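Local atomic coordinates of phosphothreonine lyase ospF (Shigella flexneri, PDB entry 3I0U), a protein that is a type III secreted effector that, as a phosphothreonine lyase, probably eliminates phosphate from phosphothreonine in host proteins, leaving a dehydrated residue. Residues A[28-39]-A[95-106]. Residues are numbered along the deposited sequence; the frame is centred on the assembly and turned at random.
Sequences YYFKVASNVPTY and FQILSGLLFSED
With chi1 at -64°, the Asp106 carboxylate is set beside its own backbone N, and OD2 accepts a hydrogen bond from Lys31 N (2.8 Å) on its anti side, 27° out of the carboxylate plane. Ser104, with chi1 at 165°, points OG away from its own N and at Lys31 O, to which it donates, while OG also accepts from Asp106 N, closing an ST turn. A short, polar serine thus serves both segments at once. Further along, Ala33 N donates to Gly100 O (3.0 Å), a carbonyl near the C-terminal end of helix 91-102. At Gly100, with no CB in the way, Val32 CG1 comes to 4.1 Å from CA. The extended connection between helices 11-22 and 39-44 is thereby pinned along the last turns of helix 91-102 and the loop that leads from it to strand 111-115 of the antiparallel sheet. Toward Tyr39 the contact turns apolar and aromatic. Pro37 lays CD over one face of the Phe103 ring, 4.2 Å from its centroid, a CH-pi contact suited to a rigid, compact proline ring; Trp112 and Phe53 meet Phe103 edge-to-face. Val36 CG1 lies 3.9 Å from Phe103 CD2, its branched side chain also reaching Ser99. The Tyr39 ring directs its edge toward the face of Phe95 in an offset edge-to-face pair, planes at 60°, while its hydroxyl is held by Thr115 O and Met117 N.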
loop_
_atom_site.group_PDB
_atom_site.type_symbol
_atom_site.label_atom_id
_atom_site.label_comp_id
_atom_site.label_asym_id
_atom_site.label_seq_id
_atom_site.Cartn_x
_atom_site.Cartn_y
_atom_site.Cartn_z
ATOM N N TYR A 28 14.296 3.785 7.423
ATOM C CA TYR A 28 14.507 3.225 6.096
ATOM C C TYR A 28 14.175 4.192 4.984
ATOM O O TYR A 28 13.168 4.907 5.034
ATOM C CB TYR A 28 13.649 1.970 5.936
ATOM C CG TYR A 28 14.114 1.036 4.851
ATOM C CD1 TYR A 28 15.037 0.017 5.111
ATOM C CD2 TYR A 28 13.629 1.170 3.561
ATOM C CE1 TYR A 28 15.461 -0.833 4.081
ATOM C CE2 TYR A 28 14.036 0.343 2.543
ATOM C CZ TYR A 28 14.940 -0.655 2.797
ATOM O OH TYR A 28 15.283 -1.459 1.731
ATOM N N TYR A 29 15.002 4.182 3.954
ATOM C CA TYR A 29 14.815 5.115 2.841
ATOM C C TYR A 29 14.545 4.407 1.536
ATOM O O TYR A 29 15.146 3.371 1.223
ATOM C CB TYR A 29 16.023 6.000 2.698
ATOM C CG TYR A 29 16.209 6.863 3.896
ATOM C CD1 TYR A 29 15.557 8.090 3.993
ATOM C CD2 TYR A 29 17.033 6.456 4.953
ATOM C CE1 TYR A 29 15.753 8.927 5.113
ATOM C CE2 TYR A 29 17.216 7.262 6.070
ATOM C CZ TYR A 29 16.579 8.508 6.141
ATOM O OH TYR A 29 16.738 9.323 7.233
ATOM N N PHE A 30 13.647 4.966 0.761
ATOM C CA PHE A 30 13.240 4.337 -0.489
ATOM C C PHE A 30 13.762 5.174 -1.663
ATOM O O PHE A 30 13.422 6.338 -1.784
ATOM C CB PHE A 30 11.727 4.195 -0.485
ATOM C CG PHE A 30 11.211 3.400 0.693
ATOM C CD1 PHE A 30 11.185 2.013 0.651
ATOM C CD2 PHE A 30 10.774 4.029 1.850
ATOM C CE1 PHE A 30 10.715 1.269 1.714
ATOM C CE2 PHE A 30 10.318 3.296 2.913
ATOM C CZ PHE A 30 10.263 1.898 2.825
ATOM N N LYS A 31 14.650 4.590 -2.465
ATOM C CA LYS A 31 15.138 5.214 -3.678
ATOM C C LYS A 31 13.921 5.359 -4.591
ATOM O O LYS A 31 13.263 4.385 -4.970
ATOM C CB LYS A 31 16.248 4.349 -4.291
ATOM C CG LYS A 31 16.530 4.560 -5.754
ATOM C CD LYS A 31 17.341 3.382 -6.365
ATOM C CE LYS A 31 17.272 3.392 -7.941
ATOM N NZ LYS A 31 18.129 4.492 -8.583
ATOM N N VAL A 32 13.573 6.602 -4.856
ATOM C CA VAL A 32 12.439 6.979 -5.704
ATOM C C VAL A 32 12.707 6.679 -7.175
ATOM O O VAL A 32 13.746 7.071 -7.717
ATOM C CB VAL A 32 12.130 8.497 -5.478
ATOM C CG1 VAL A 32 11.533 9.171 -6.663
ATOM C CG2 VAL A 32 11.254 8.675 -4.254
ATOM N N ALA A 33 11.769 5.954 -7.795
ATOM C CA ALA A 33 11.774 5.669 -9.226
ATOM C C ALA A 33 11.619 6.966 -9.996
ATOM O O ALA A 33 10.793 7.794 -9.633
ATOM C CB ALA A 33 10.641 4.743 -9.550
ATOM N N SER A 34 12.416 7.169 -11.043
ATOM C CA SER A 34 12.267 8.389 -11.862
ATOM C C SER A 34 11.491 8.197 -13.202
ATOM O O SER A 34 10.614 9.033 -13.551
ATOM C CB SER A 34 13.612 9.096 -12.065
ATOM O OG SER A 34 14.476 8.361 -12.928
ATOM N N ASN A 35 11.769 7.120 -13.940
ATOM C CA ASN A 35 10.935 6.865 -15.112
ATOM C C ASN A 35 9.630 6.227 -14.686
ATOM O O ASN A 35 9.531 5.003 -14.521
ATOM C CB ASN A 35 11.672 6.064 -16.179
ATOM C CG ASN A 35 12.710 6.893 -16.883
ATOM O OD1 ASN A 35 12.474 8.085 -17.161
ATOM N ND2 ASN A 35 13.878 6.295 -17.163
ATOM N N VAL A 36 8.646 7.077 -14.438
ATOM C CA VAL A 36 7.369 6.584 -13.973
ATOM C C VAL A 36 6.310 7.023 -14.946
ATOM O O VAL A 36 6.361 8.142 -15.465
ATOM C CB VAL A 36 7.006 7.063 -12.555
ATOM C CG1 VAL A 36 7.719 6.226 -11.533
ATOM C CG2 VAL A 36 7.344 8.529 -12.356
ATOM N N PRO A 37 5.334 6.150 -15.197
ATOM C CA PRO A 37 4.267 6.520 -16.066
ATOM C C PRO A 37 3.367 7.520 -15.371
ATOM O O PRO A 37 3.250 7.524 -14.132
ATOM C CB PRO A 37 3.529 5.200 -16.257
ATOM C CG PRO A 37 3.756 4.486 -15.015
ATOM C CD PRO A 37 5.158 4.786 -14.681
ATOM N N THR A 38 2.718 8.342 -16.187
ATOM C CA THR A 38 1.765 9.318 -15.692
ATOM C C THR A 38 0.467 8.541 -15.420
ATOM O O THR A 38 0.340 7.392 -15.875
ATOM C CB THR A 38 1.549 10.390 -16.762
ATOM O OG1 THR A 38 0.864 9.785 -17.853
ATOM C CG2 THR A 38 2.879 10.926 -17.277
ATOM N N TYR A 39 -0.479 9.162 -14.706
ATOM C CA TYR A 39 -1.855 8.637 -14.616
ATOM C C TYR A 39 -2.521 8.234 -15.931
ATOM O O TYR A 39 -3.041 7.112 -16.024
ATOM C CB TYR A 39 -2.799 9.584 -13.903
ATOM C CG TYR A 39 -4.095 8.905 -13.518
ATOM C CD1 TYR A 39 -4.094 7.844 -12.593
ATOM C CD2 TYR A 39 -5.312 9.312 -14.065
ATOM C CE1 TYR A 39 -5.238 7.229 -12.204
ATOM C CE2 TYR A 39 -6.498 8.684 -13.691
ATOM C CZ TYR A 39 -6.432 7.630 -12.751
ATOM O OH TYR A 39 -7.565 6.977 -12.332
ATOM N N PHE A 95 -1.561 10.352 -7.555
ATOM C CA PHE A 95 -0.825 9.285 -8.166
ATOM C C PHE A 95 0.531 9.797 -8.617
ATOM O O PHE A 95 1.522 9.136 -8.430
ATOM C CB PHE A 95 -1.596 8.657 -9.337
ATOM C CG PHE A 95 -0.758 7.719 -10.155
ATOM C CD1 PHE A 95 -0.515 6.431 -9.701
ATOM C CD2 PHE A 95 -0.161 8.139 -11.354
ATOM C CE1 PHE A 95 0.288 5.566 -10.435
ATOM C CE2 PHE A 95 0.655 7.315 -12.095
ATOM C CZ PHE A 95 0.880 6.035 -11.671
ATOM N N GLN A 96 0.575 10.971 -9.224
ATOM C CA GLN A 96 1.849 11.492 -9.719
ATOM C C GLN A 96 2.807 11.735 -8.577
ATOM O O GLN A 96 3.994 11.408 -8.673
ATOM C CB GLN A 96 1.646 12.768 -10.549
ATOM C CG GLN A 96 2.925 13.584 -10.785
ATOM C CD GLN A 96 2.784 14.564 -11.951
ATOM O OE1 GLN A 96 2.034 15.572 -11.874
ATOM N NE2 GLN A 96 3.490 14.264 -13.071
ATOM N N ILE A 97 2.265 12.250 -7.488
ATOM C CA ILE A 97 3.025 12.438 -6.286
ATOM C C ILE A 97 3.535 11.115 -5.677
ATOM O O ILE A 97 4.683 11.037 -5.220
ATOM C CB ILE A 97 2.201 13.273 -5.290
ATOM C CG1 ILE A 97 2.178 14.735 -5.768
ATOM C CG2 ILE A 97 2.686 13.082 -3.788
ATOM C CD1 ILE A 97 1.111 15.489 -5.146
ATOM N N LEU A 98 2.709 10.087 -5.722
ATOM C CA LEU A 98 3.045 8.793 -5.146
ATOM C C LEU A 98 3.736 7.779 -6.082
ATOM O O LEU A 98 4.248 6.760 -5.605
ATOM C CB LEU A 98 1.820 8.151 -4.487
ATOM C CG LEU A 98 1.242 8.944 -3.298
ATOM C CD1 LEU A 98 0.113 8.218 -2.634
ATOM C CD2 LEU A 98 2.307 9.294 -2.268
ATOM N N SER A 99 3.820 8.075 -7.381
ATOM C CA SER A 99 4.253 7.034 -8.316
ATOM C C SER A 99 5.704 6.638 -8.069
ATOM O O SER A 99 6.041 5.466 -8.175
ATOM C CB SER A 99 4.013 7.397 -9.796
ATOM O OG SER A 99 4.451 8.728 -10.074
ATOM N N GLY A 100 6.535 7.609 -7.728
ATOM C CA GLY A 100 7.933 7.342 -7.450
ATOM C C GLY A 100 8.143 6.342 -6.330
ATOM O O GLY A 100 9.096 5.580 -6.388
ATOM N N LEU A 101 7.225 6.325 -5.356
ATOM C CA LEU A 101 7.289 5.420 -4.232
ATOM C C LEU A 101 6.686 4.075 -4.586
ATOM O O LEU A 101 7.319 3.025 -4.376
ATOM C CB LEU A 101 6.664 6.019 -2.956
ATOM C CG LEU A 101 7.530 7.122 -2.320
ATOM C CD1 LEU A 101 6.676 8.146 -1.611
ATOM C CD2 LEU A 101 8.649 6.608 -1.394
ATOM N N LEU A 102 5.467 4.101 -5.114
ATOM C CA LEU A 102 4.814 2.894 -5.611
ATOM C C LEU A 102 5.607 2.108 -6.669
ATOM O O LEU A 102 5.451 0.907 -6.748
ATOM C CB LEU A 102 3.432 3.210 -6.131
ATOM C CG LEU A 102 2.464 3.847 -5.144
ATOM C CD1 LEU A 102 1.349 4.584 -5.887
ATOM C CD2 LEU A 102 1.908 2.798 -4.200
ATOM N N PHE A 103 6.474 2.749 -7.448
ATOM C CA PHE A 103 7.288 2.003 -8.421
ATOM C C PHE A 103 8.728 1.829 -7.975
ATOM O O PHE A 103 9.562 1.447 -8.769
ATOM C CB PHE A 103 7.279 2.679 -9.802
ATOM C CG PHE A 103 5.996 2.493 -10.592
ATOM C CD1 PHE A 103 5.755 1.317 -11.309
ATOM C CD2 PHE A 103 5.042 3.510 -10.643
ATOM C CE1 PHE A 103 4.586 1.171 -12.046
ATOM C CE2 PHE A 103 3.860 3.355 -11.390
ATOM C CZ PHE A 103 3.642 2.192 -12.075
ATOM N N SER A 104 9.023 2.111 -6.705
ATOM C CA SER A 104 10.403 2.098 -6.220
ATOM C C SER A 104 10.900 0.669 -6.066
ATOM O O SER A 104 10.130 -0.219 -5.700
ATOM C CB SER A 104 10.516 2.819 -4.888
ATOM O OG SER A 104 11.780 2.489 -4.298
ATOM N N GLU A 105 12.172 0.438 -6.349
ATOM C CA GLU A 105 12.665 -0.926 -6.246
ATOM C C GLU A 105 12.787 -1.372 -4.780
ATOM O O GLU A 105 12.832 -2.574 -4.502
ATOM C CB GLU A 105 13.964 -1.121 -6.996
ATOM C CG GLU A 105 15.024 -0.105 -6.683
ATOM C CD GLU A 105 16.318 -0.426 -7.404
ATOM O OE1 GLU A 105 16.270 -1.216 -8.377
ATOM O OE2 GLU A 105 17.383 0.084 -6.999
ATOM N N ASP A 106 12.754 -0.383 -3.875
ATOM C CA ASP A 106 12.745 -0.572 -2.443
ATOM C C ASP A 106 11.392 -0.715 -1.769
ATOM O O ASP A 106 11.338 -1.061 -0.570
ATOM C CB ASP A 106 13.387 0.620 -1.817
ATOM C CG ASP A 106 14.800 0.755 -2.195
ATOM O OD1 ASP A 106 15.583 -0.196 -1.913
ATOM O OD2 ASP A 106 15.113 1.837 -2.743
#